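Local coordinates for aspartate--tRNA(Asp/Asn) ligase (PDB 1N9W), which attaches L-aspartate, after activating it with ATP, to both tRNA(Asp) and tRNA(Asn) as a homodimeric class II aminoacyl-tRNA synthetase, at residues B[315-320]-B[334-339]; B[230-235]-B[267-272]; B[260-265]-B[309-314]. One frame throughout, in Å; residues are numbered along the deposited sequence.

Contact 1 (B[315-320]-B[334-339]); sequences TRYPRS and TRSFDL
Thr334 and Tyr317, the residues most covered by this contact, are joined by a hydrogen bond of 2.8 Å from Thr334 OG1 to Tyr317 O. The hydroxyl approaches from above the carbonyl plane, 38° out of it, and itself receives a bond from Ser336 OG, so it links backbone and side chain. On the other branch of Thr334, CG2 lies 3.4 Å from Arg319 CG, the two side chains crossing at about a right angle. With CG anti to the carbonyl carbon (chi1 -82°), the Tyr317 ring runs along the strand past Ser336 and brings OH to 3.3 Å from Asp338 CB; ring and carboxylate planes are 46° apart. Arg322 makes a cation-pi contact with this ring and a salt bridge with Asp338. Arg316 puts CD 3.2 Å from Thr334 O before its guanidinium goes on to a salt bridge with Glu329. Arg316 N hydrogen-bonds weakly to Ser336 O. Thr315 and Phe337 form an antiparallel, non-hydrogen-bonded pair, where strands 311-315 and 336-341 separate into their connecting loop. Asp338 also bonds Ser348, a predicted aspartate-binding residue, which probably places the contact beside the aspartate site on the largely antiparallel sheet of the class II catalytic domain.

Contact 2 (B[230-235]-B[267-272]); sequences LMRLEE and IPRLTH
Glu235 and Arg269 carry the polar part of this contact, a salt bridge in which Glu235 OE2 lies 3.1 Å from Arg269 NH1. The hydrogen bond within it is weak, with an N-H...O angle of 128°, and the carboxylate and guanidinium planes stand nearly perpendicular, 87° apart. NH1 is also weakly bonded to Ile267 O, 2.7 Å away, which ties the arginine back onto its own segment. The chain of Arg269 bends at chi2 (-81°), bringing the guanidinium up to the helix, where NH2 forms a salt bridge with Glu228. The second carboxylate oxygen of Glu235, OE1, accepts a bond from the backbone N of Asp266.

Apolar and sulfur contacts lie beside these charges. Glu235 CG meets Ile267 CD1 at 3.6 Å as the two side chains run alongside one another, ends pointing opposite ways. Met231 likewise runs alongside Arg269, its SD 3.6 Å from Arg269 NE. Replacing Glu235 with an alanine is likely to leave Arg269 NH1 and the Asp266 N-H without their carboxylate partner and to open a gap beside Ile267 CD1.

The axis of residues 230-235, part of helix 227-248, comes to 13.1 Å from that of strand 269-271, one of the sheet's two outermost strands within this chain. Met231 also reaches Phe313 and Thr315 on strand 311-315 and Phe337 on strand 336-341, while Ile267 packs on Trp311 and Phe313.

Contact 3 (B[260-265]-B[309-314]); sequences WPSFPQ and SDWLFV
Ser262 OG sits between its own backbone N and carbonyl carbon (chi1 48°), where it meets the N-H of Asp310 at 2.9 Å in a nearly straight hydrogen bond. Asp310 answers with CG anti to its carbonyl carbon (chi1 -70°), an arrangement that carries OD2 back to the Ser262 backbone. These reciprocal bonds join the loop ahead of strand 269-271 to the start of strand 311-315 in the largely antiparallel catalytic fold of class II aminoacyl-tRNA synthetases.

The bond from Ser262 N to Asp310 OD2 is short, 2.7 Å, and meets the oxygen on its anti side, 26° out of the carboxylate plane. The other carboxylate oxygen, OD1, forms a salt bridge with Arg342, so Asp310 faces a backbone amide with one oxygen and a cation with the other. The positive charge probably favours the ionised carboxylate.

Trp311 adds a third direct bond. Its NE1 donates to Ser262 O over 2.8 Å; the acceptor lies close to the indole plane, while the donor is tilted out of the carbonyl plane. Ser262 is therefore gripped through its amide, hydroxyl and carbonyl by two successive residues of the other segment.

Two prolines complete the apolar side. Pro264 lays CG over one face of the indole, 3.4 Å from Trp311 CZ2 and offset toward the rim of the ring, and Pro261 CB approaches CZ2 obliquely. Pro264 is also the centre of an inverse gamma turn. Phe341, on the neighbouring strand 336-341, stacks with the same tryptophan. On the hydroxyl side, one water bridges the segments, hydrogen-bonded to Ser262 OG and Phe263 O of one and, at 3.0 Å, to Ser309 OG of the other.

All three contacts belong to the catalytic domain and share one edge of its large mixed sheet, where strands 336-341, 311-315 and 269-271 are consecutive. Contacts 2 and 3 have centres about 10 Å apart and alternate along the chain; contact 1 opens after both have closed, its centre about 11 Å from contact 2 and 19 Å from contact 3. Strand 311-315 is the common element: Phe313 N pairs with Pro268 O, Val314 N with Asp338 O and Thr315 N with Leu270 O. Contact 2 adds helix 227-248, contact 3 the loop before strand 269-271. Together they build the sheet edge outward from strand 344-351, which bears predicted substrate-binding residues.

Contact 1 (B[315-320]-B[334-339])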
loop_
_atom_site.group_PDB
_atom_site.type_symbol
_atom_site.label_atom_id
_atom_site.label_comp_id
_atom_site.label_asym_id
_atom_site.label_seq_id
_atom_site.Cartn_x
_atom_site.Cartn_y
_atom_site.Cartn_z
ATOM N N THR B 315 -16.132 -12.400 21.275
ATOM C CA THR B 315 -16.251 -11.122 21.967
ATOM C C THR B 315 -16.062 -11.164 23.478
ATOM O O THR B 315 -16.036 -12.231 24.086
ATOM C CB THR B 315 -17.620 -10.494 21.701
ATOM O OG1 THR B 315 -18.635 -11.386 22.169
ATOM C CG2 THR B 315 -17.819 -10.248 20.210
ATOM N N ARG B 316 -15.949 -9.974 24.067
ATOM C CA ARG B 316 -15.777 -9.786 25.509
ATOM C C ARG B 316 -14.687 -10.639 26.149
ATOM O O ARG B 316 -14.968 -11.684 26.730
ATOM C CB ARG B 316 -17.103 -10.037 26.236
ATOM C CG ARG B 316 -18.207 -9.036 25.915
ATOM C CD ARG B 316 -17.849 -7.624 26.359
ATOM N NE ARG B 316 -18.916 -6.671 26.065
ATOM C CZ ARG B 316 -20.129 -6.715 26.610
ATOM N NH1 ARG B 316 -20.435 -7.666 27.484
ATOM N NH2 ARG B 316 -21.042 -5.811 26.276
ATOM N N TYR B 317 -13.444 -10.181 26.053
ATOM C CA TYR B 317 -12.316 -10.890 26.647
ATOM C C TYR B 317 -12.034 -10.330 28.040
ATOM O O TYR B 317 -12.333 -9.169 28.317
ATOM C CB TYR B 317 -11.063 -10.735 25.782
ATOM C CG TYR B 317 -10.973 -11.683 24.607
ATOM C CD1 TYR B 317 -11.878 -11.612 23.548
ATOM C CD2 TYR B 317 -9.971 -12.651 24.552
ATOM C CE1 TYR B 317 -11.786 -12.483 22.464
ATOM C CE2 TYR B 317 -9.871 -13.526 23.476
ATOM C CZ TYR B 317 -10.781 -13.438 22.436
ATOM O OH TYR B 317 -10.692 -14.304 21.373
ATOM N N PRO B 318 -11.464 -11.155 28.937
ATOM C CA PRO B 318 -11.139 -10.727 30.306
ATOM C C PRO B 318 -10.105 -9.600 30.296
ATOM O O PRO B 318 -9.120 -9.666 29.564
ATOM C CB PRO B 318 -10.583 -12.000 30.940
ATOM C CG PRO B 318 -11.332 -13.078 30.231
ATOM C CD PRO B 318 -11.284 -12.612 28.795
ATOM N N ARG B 319 -10.323 -8.573 31.107
ATOM C CA ARG B 319 -9.388 -7.462 31.155
ATOM C C ARG B 319 -7.945 -7.920 31.321
ATOM O O ARG B 319 -7.019 -7.288 30.807
ATOM C CB ARG B 319 -9.734 -6.507 32.294
ATOM C CG ARG B 319 -10.973 -5.670 32.069
ATOM C CD ARG B 319 -11.002 -4.540 33.078
ATOM N NE ARG B 319 -9.762 -3.766 33.028
ATOM C CZ ARG B 319 -9.427 -2.822 33.905
ATOM N NH1 ARG B 319 -10.239 -2.530 34.911
ATOM N NH2 ARG B 319 -8.281 -2.170 33.774
ATOM N N SER B 320 -7.751 -9.023 32.035
ATOM C CA SER B 320 -6.407 -9.553 32.275
ATOM C C SER B 320 -5.725 -10.073 31.010
ATOM O O SER B 320 -4.502 -10.209 30.971
ATOM C CB SER B 320 -6.465 -10.674 33.318
ATOM O OG SER B 320 -7.307 -11.729 32.893
ATOM N N THR B 334 -14.038 -6.697 28.400
ATOM C CA THR B 334 -13.577 -5.530 27.655
ATOM C C THR B 334 -14.297 -5.487 26.314
ATOM O O THR B 334 -14.870 -6.484 25.879
ATOM C CB THR B 334 -12.057 -5.589 27.385
ATOM O OG1 THR B 334 -11.715 -6.873 26.855
ATOM C CG2 THR B 334 -11.276 -5.346 28.660
ATOM N N ARG B 335 -14.270 -4.327 25.666
ATOM C CA ARG B 335 -14.912 -4.165 24.368
ATOM C C ARG B 335 -13.956 -4.578 23.255
ATOM O O ARG B 335 -13.743 -3.841 22.292
ATOM C CB ARG B 335 -15.339 -2.714 24.169
ATOM C CG ARG B 335 -16.422 -2.266 25.120
ATOM C CD ARG B 335 -16.832 -0.840 24.825
ATOM N NE ARG B 335 -17.914 -0.404 25.698
ATOM C CZ ARG B 335 -18.479 0.795 25.641
ATOM N NH1 ARG B 335 -18.063 1.683 24.748
ATOM N NH2 ARG B 335 -19.461 1.105 26.476
ATOM N N SER B 336 -13.381 -5.765 23.405
ATOM C CA SER B 336 -12.444 -6.305 22.434
ATOM C C SER B 336 -13.058 -7.508 21.725
ATOM O O SER B 336 -14.071 -8.051 22.172
ATOM C CB SER B 336 -11.151 -6.723 23.136
ATOM O OG SER B 336 -11.417 -7.689 24.139
ATOM N N PHE B 337 -12.441 -7.914 20.616
ATOM C CA PHE B 337 -12.917 -9.054 19.839
ATOM C C PHE B 337 -11.812 -9.635 18.952
ATOM O O PHE B 337 -10.855 -8.946 18.600
ATOM C CB PHE B 337 -14.123 -8.645 18.974
ATOM C CG PHE B 337 -13.802 -7.622 17.908
ATOM C CD1 PHE B 337 -13.167 -7.997 16.726
ATOM C CD2 PHE B 337 -14.109 -6.279 18.102
ATOM C CE1 PHE B 337 -12.842 -7.050 15.752
ATOM C CE2 PHE B 337 -13.789 -5.324 17.134
ATOM C CZ PHE B 337 -13.152 -5.713 15.960
ATOM N N ASP B 338 -11.959 -10.910 18.607
ATOM C CA ASP B 338 -11.015 -11.616 17.755
ATOM C C ASP B 338 -11.827 -12.293 16.679
ATOM O O ASP B 338 -12.901 -12.819 16.958
ATOM C CB ASP B 338 -10.259 -12.676 18.554
ATOM C CG ASP B 338 -8.971 -12.157 19.135
ATOM O OD1 ASP B 338 -8.828 -10.924 19.261
ATOM O OD2 ASP B 338 -8.095 -12.985 19.473
ATOM N N LEU B 339 -11.332 -12.272 15.445
ATOM C CA LEU B 339 -12.057 -12.919 14.359
ATOM C C LEU B 339 -11.386 -14.245 14.030
ATOM O O LEU B 339 -10.177 -14.300 13.807
ATOM C CB LEU B 339 -12.084 -12.031 13.113
ATOM C CG LEU B 339 -12.660 -12.684 11.853
ATOM C CD1 LEU B 339 -14.091 -13.143 12.110
ATOM C CD2 LEU B 339 -12.611 -11.699 10.697
#

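Contact 2 (B[230-235]-B[267-272])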
loop_
_atom_site.group_PDB
_atom_site.type_symbol
_atom_site.label_atom_id
_atom_site.label_comp_id
_atom_site.label_asym_id
_atom_site.label_seq_id
_atom_site.Cartn_x
_atom_site.Cartn_y
_atom_site.Cartn_z
ATOM N N LEU B 230 -16.841 -1.536 14.885
ATOM C CA LEU B 230 -15.652 -2.143 14.302
ATOM C C LEU B 230 -15.976 -3.479 13.631
ATOM O O LEU B 230 -15.535 -3.738 12.504
ATOM C CB LEU B 230 -14.590 -2.349 15.384
ATOM C CG LEU B 230 -14.330 -1.160 16.304
ATOM C CD1 LEU B 230 -13.244 -1.513 17.313
ATOM C CD2 LEU B 230 -13.914 0.044 15.478
ATOM N N MET B 231 -16.746 -4.321 14.322
ATOM C CA MET B 231 -17.119 -5.631 13.784
ATOM C C MET B 231 -17.954 -5.501 12.510
ATOM O O MET B 231 -17.695 -6.190 11.521
ATOM C CB MET B 231 -17.864 -6.465 14.851
ATOM C CG MET B 231 -16.920 -7.259 15.775
ATOM S SD MET B 231 -17.690 -8.215 17.145
ATOM C CE MET B 231 -17.519 -7.034 18.504
ATOM N N ARG B 232 -18.940 -4.610 12.523
ATOM C CA ARG B 232 -19.767 -4.403 11.342
ATOM C C ARG B 232 -18.908 -3.861 10.191
ATOM O O ARG B 232 -19.127 -4.207 9.031
ATOM C CB ARG B 232 -20.912 -3.434 11.658
ATOM C CG ARG B 232 -22.104 -4.099 12.351
ATOM C CD ARG B 232 -22.688 -3.210 13.438
ATOM N NE ARG B 232 -22.897 -1.841 12.969
ATOM C CZ ARG B 232 -23.108 -0.805 13.775
ATOM N NH1 ARG B 232 -23.138 -0.987 15.093
ATOM N NH2 ARG B 232 -23.278 0.409 13.267
ATOM N N LEU B 233 -17.931 -3.021 10.518
ATOM C CA LEU B 233 -17.047 -2.460 9.509
ATOM C C LEU B 233 -16.191 -3.560 8.882
ATOM O O LEU B 233 -16.109 -3.675 7.662
ATOM C CB LEU B 233 -16.126 -1.402 10.119
ATOM C CG LEU B 233 -14.945 -0.964 9.220
ATOM C CD1 LEU B 233 -15.465 -0.112 8.082
ATOM C CD2 LEU B 233 -13.923 -0.182 10.038
ATOM N N GLU B 234 -15.556 -4.365 9.727
ATOM C CA GLU B 234 -14.709 -5.440 9.242
ATOM C C GLU B 234 -15.443 -6.421 8.337
ATOM O O GLU B 234 -14.863 -6.951 7.381
ATOM C CB GLU B 234 -14.061 -6.183 10.404
ATOM C CG GLU B 234 -13.367 -7.447 9.965
ATOM C CD GLU B 234 -12.331 -7.943 10.958
ATOM O OE1 GLU B 234 -12.525 -7.754 12.179
ATOM O OE2 GLU B 234 -11.332 -8.536 10.502
ATOM N N GLU B 235 -16.715 -6.666 8.632
ATOM C CA GLU B 235 -17.534 -7.582 7.835
ATOM C C GLU B 235 -17.689 -7.061 6.419
ATOM O O GLU B 235 -17.519 -7.801 5.450
ATOM C CB GLU B 235 -18.927 -7.748 8.463
ATOM C CG GLU B 235 -19.009 -8.844 9.520
ATOM C CD GLU B 235 -20.414 -8.971 10.135
ATOM O OE1 GLU B 235 -21.411 -8.975 9.378
ATOM O OE2 GLU B 235 -20.509 -9.085 11.367
ATOM N N ILE B 267 -21.893 -12.350 10.897
ATOM C CA ILE B 267 -21.026 -13.374 11.460
ATOM C C ILE B 267 -21.400 -13.668 12.903
ATOM O O ILE B 267 -21.637 -12.752 13.694
ATOM C CB ILE B 267 -19.560 -12.932 11.424
ATOM C CG1 ILE B 267 -19.126 -12.716 9.972
ATOM C CG2 ILE B 267 -18.689 -13.968 12.114
ATOM C CD1 ILE B 267 -17.726 -12.177 9.835
ATOM N N PRO B 268 -21.458 -14.958 13.265
ATOM C CA PRO B 268 -21.797 -15.422 14.616
ATOM C C PRO B 268 -20.923 -14.820 15.718
ATOM O O PRO B 268 -19.697 -14.925 15.677
ATOM C CB PRO B 268 -21.624 -16.934 14.508
ATOM C CG PRO B 268 -22.035 -17.203 13.095
ATOM C CD PRO B 268 -21.338 -16.099 12.341
ATOM N N ARG B 269 -21.563 -14.192 16.700
ATOM C CA ARG B 269 -20.858 -13.578 17.822
ATOM C C ARG B 269 -20.851 -14.578 18.983
ATOM O O ARG B 269 -21.820 -15.311 19.180
ATOM C CB ARG B 269 -21.572 -12.293 18.264
ATOM C CG ARG B 269 -21.858 -11.262 17.158
ATOM C CD ARG B 269 -20.643 -10.402 16.818
ATOM N NE ARG B 269 -20.997 -9.151 16.141
ATOM C CZ ARG B 269 -21.366 -9.046 14.863
ATOM N NH1 ARG B 269 -21.437 -10.120 14.090
ATOM N NH2 ARG B 269 -21.657 -7.855 14.352
ATOM N N LEU B 270 -19.772 -14.612 19.754
ATOM C CA LEU B 270 -19.697 -15.544 20.868
ATOM C C LEU B 270 -18.749 -15.051 21.947
ATOM O O LEU B 270 -17.551 -14.882 21.712
ATOM C CB LEU B 270 -19.241 -16.916 20.369
ATOM C CG LEU B 270 -19.511 -18.105 21.295
ATOM C CD1 LEU B 270 -21.010 -18.251 21.499
ATOM C CD2 LEU B 270 -18.940 -19.373 20.685
ATOM N N THR B 271 -19.294 -14.830 23.137
ATOM C CA THR B 271 -18.508 -14.347 24.264
ATOM C C THR B 271 -17.383 -15.305 24.634
ATOM O O THR B 271 -17.545 -16.523 24.582
ATOM C CB THR B 271 -19.394 -14.148 25.499
ATOM O OG1 THR B 271 -20.492 -13.295 25.163
ATOM C CG2 THR B 271 -18.592 -13.516 26.626
ATOM N N HIS B 272 -16.242 -14.741 25.013
ATOM C CA HIS B 272 -15.087 -15.534 25.411
ATOM C C HIS B 272 -15.456 -16.431 26.585
ATOM O O HIS B 272 -14.770 -17.410 26.872
ATOM C CB HIS B 272 -13.924 -14.606 25.782
ATOM C CG HIS B 272 -12.782 -15.297 26.460
ATOM N ND1 HIS B 272 -12.759 -15.539 27.817
ATOM C CD2 HIS B 272 -11.619 -15.789 25.972
ATOM C CE1 HIS B 272 -11.631 -16.148 28.135
ATOM N NE2 HIS B 272 -10.921 -16.311 27.033
#

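Contact 3 (B[260-265]-B[309-314])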
loop_
_atom_site.group_PDB
_atom_site.type_symbol
_atom_site.label_atom_id
_atom_site.label_comp_id
_atom_site.label_asym_id
_atom_site.label_seq_id
_atom_site.Cartn_x
_atom_site.Cartn_y
_atom_site.Cartn_z
ATOM N N TRP B 260 -14.330 -21.623 -1.855
ATOM C CA TRP B 260 -14.652 -20.313 -1.299
ATOM C C TRP B 260 -15.441 -20.373 0.002
ATOM O O TRP B 260 -16.337 -21.200 0.163
ATOM C CB TRP B 260 -15.410 -19.472 -2.329
ATOM C CG TRP B 260 -15.028 -18.018 -2.288
ATOM C CD1 TRP B 260 -15.855 -16.958 -2.055
ATOM C CD2 TRP B 260 -13.719 -17.467 -2.498
ATOM N NE1 TRP B 260 -15.143 -15.783 -2.097
ATOM C CE2 TRP B 260 -13.828 -16.066 -2.350
ATOM C CE3 TRP B 260 -12.460 -18.025 -2.757
ATOM C CZ2 TRP B 260 -12.732 -15.211 -2.502
ATOM C CZ3 TRP B 260 -11.370 -17.173 -2.903
ATOM C CH2 TRP B 260 -11.512 -15.784 -2.757
ATOM N N PRO B 261 -15.109 -19.486 0.957
ATOM C CA PRO B 261 -15.765 -19.411 2.267
ATOM C C PRO B 261 -17.207 -18.933 2.172
ATOM O O PRO B 261 -17.680 -18.531 1.104
ATOM C CB PRO B 261 -14.907 -18.402 3.033
ATOM C CG PRO B 261 -13.588 -18.453 2.338
ATOM C CD PRO B 261 -13.979 -18.549 0.895
ATOM N N SER B 262 -17.899 -18.978 3.307
ATOM C CA SER B 262 -19.279 -18.521 3.389
ATOM C C SER B 262 -19.242 -16.994 3.436
ATOM O O SER B 262 -18.253 -16.407 3.873
ATOM C CB SER B 262 -19.940 -19.083 4.654
ATOM O OG SER B 262 -19.119 -18.905 5.799
ATOM N N PHE B 263 -20.315 -16.355 2.988
ATOM C CA PHE B 263 -20.366 -14.899 2.961
ATOM C C PHE B 263 -20.180 -14.273 4.337
ATOM O O PHE B 263 -20.895 -14.604 5.282
ATOM C CB PHE B 263 -21.687 -14.423 2.370
ATOM C CG PHE B 263 -21.638 -13.022 1.852
ATOM C CD1 PHE B 263 -20.968 -12.734 0.665
ATOM C CD2 PHE B 263 -22.249 -11.985 2.548
ATOM C CE1 PHE B 263 -20.906 -11.432 0.174
ATOM C CE2 PHE B 263 -22.193 -10.675 2.068
ATOM C CZ PHE B 263 -21.520 -10.400 0.876
ATOM N N PRO B 264 -19.208 -13.354 4.462
ATOM C CA PRO B 264 -18.884 -12.649 5.707
ATOM C C PRO B 264 -19.925 -11.614 6.124
ATOM O O PRO B 264 -19.624 -10.427 6.208
ATOM C CB PRO B 264 -17.540 -11.987 5.397
ATOM C CG PRO B 264 -16.970 -12.836 4.316
ATOM C CD PRO B 264 -18.167 -13.105 3.453
ATOM N N GLN B 265 -21.149 -12.058 6.379
ATOM C CA GLN B 265 -22.197 -11.142 6.804
ATOM C C GLN B 265 -22.944 -11.733 7.992
ATOM O O GLN B 265 -23.225 -12.931 8.022
ATOM C CB GLN B 265 -23.157 -10.867 5.649
ATOM C CG GLN B 265 -24.429 -10.175 6.072
ATOM C CD GLN B 265 -25.116 -9.488 4.915
ATOM O OE1 GLN B 265 -25.305 -10.075 3.845
ATOM N NE2 GLN B 265 -25.506 -8.237 5.124
ATOM N N SER B 309 -20.920 -21.398 9.121
ATOM C CA SER B 309 -20.111 -20.213 8.891
ATOM C C SER B 309 -18.624 -20.490 9.071
ATOM O O SER B 309 -18.209 -21.141 10.035
ATOM C CB SER B 309 -20.557 -19.109 9.855
ATOM O OG SER B 309 -19.717 -17.977 9.786
ATOM N N ASP B 310 -17.824 -19.995 8.134
ATOM C CA ASP B 310 -16.374 -20.172 8.182
ATOM C C ASP B 310 -15.768 -19.145 9.127
ATOM O O ASP B 310 -14.592 -19.232 9.487
ATOM C CB ASP B 310 -15.791 -19.998 6.779
ATOM C CG ASP B 310 -16.165 -21.131 5.851
ATOM O OD1 ASP B 310 -15.553 -22.212 5.966
ATOM O OD2 ASP B 310 -17.071 -20.945 5.011
ATOM N N TRP B 311 -16.590 -18.184 9.536
ATOM C CA TRP B 311 -16.148 -17.107 10.418
ATOM C C TRP B 311 -16.798 -17.147 11.799
ATOM O O TRP B 311 -17.936 -17.595 11.954
ATOM C CB TRP B 311 -16.454 -15.757 9.772
ATOM C CG TRP B 311 -16.263 -15.738 8.286
ATOM C CD1 TRP B 311 -17.110 -16.247 7.345
ATOM C CD2 TRP B 311 -15.150 -15.188 7.570
ATOM N NE1 TRP B 311 -16.595 -16.049 6.087
ATOM C CE2 TRP B 311 -15.397 -15.403 6.197
ATOM C CE3 TRP B 311 -13.972 -14.538 7.962
ATOM C CZ2 TRP B 311 -14.501 -14.982 5.205
ATOM C CZ3 TRP B 311 -13.086 -14.122 6.976
ATOM C CH2 TRP B 311 -13.357 -14.348 5.612
ATOM N N LEU B 312 -16.072 -16.653 12.795
ATOM C CA LEU B 312 -16.572 -16.622 14.160
ATOM C C LEU B 312 -15.965 -15.499 14.995
ATOM O O LEU B 312 -14.753 -15.444 15.191
ATOM C CB LEU B 312 -16.296 -17.961 14.851
ATOM C CG LEU B 312 -16.620 -18.046 16.346
ATOM C CD1 LEU B 312 -18.122 -17.906 16.572
ATOM C CD2 LEU B 312 -16.118 -19.376 16.894
ATOM N N PHE B 313 -16.813 -14.602 15.485
ATOM C CA PHE B 313 -16.351 -13.502 16.315
ATOM C C PHE B 313 -16.364 -13.905 17.785
ATOM O O PHE B 313 -17.389 -14.346 18.307
ATOM C CB PHE B 313 -17.246 -12.271 16.123
ATOM C CG PHE B 313 -16.776 -11.326 15.048
ATOM C CD1 PHE B 313 -15.495 -10.778 15.093
ATOM C CD2 PHE B 313 -17.633 -10.949 14.013
ATOM C CE1 PHE B 313 -15.073 -9.868 14.127
ATOM C CE2 PHE B 313 -17.221 -10.041 13.041
ATOM C CZ PHE B 313 -15.940 -9.497 13.098
ATOM N N VAL B 314 -15.216 -13.768 18.442
ATOM C CA VAL B 314 -15.094 -14.081 19.864
ATOM C C VAL B 314 -15.050 -12.729 20.575
ATOM O O VAL B 314 -14.057 -12.008 20.492
ATOM C CB VAL B 314 -13.795 -14.858 20.173
ATOM C CG1 VAL B 314 -13.741 -15.221 21.647
ATOM C CG2 VAL B 314 -13.731 -16.115 19.327
HETATM O O HOH W 1 -20.454 -16.899 7.044
#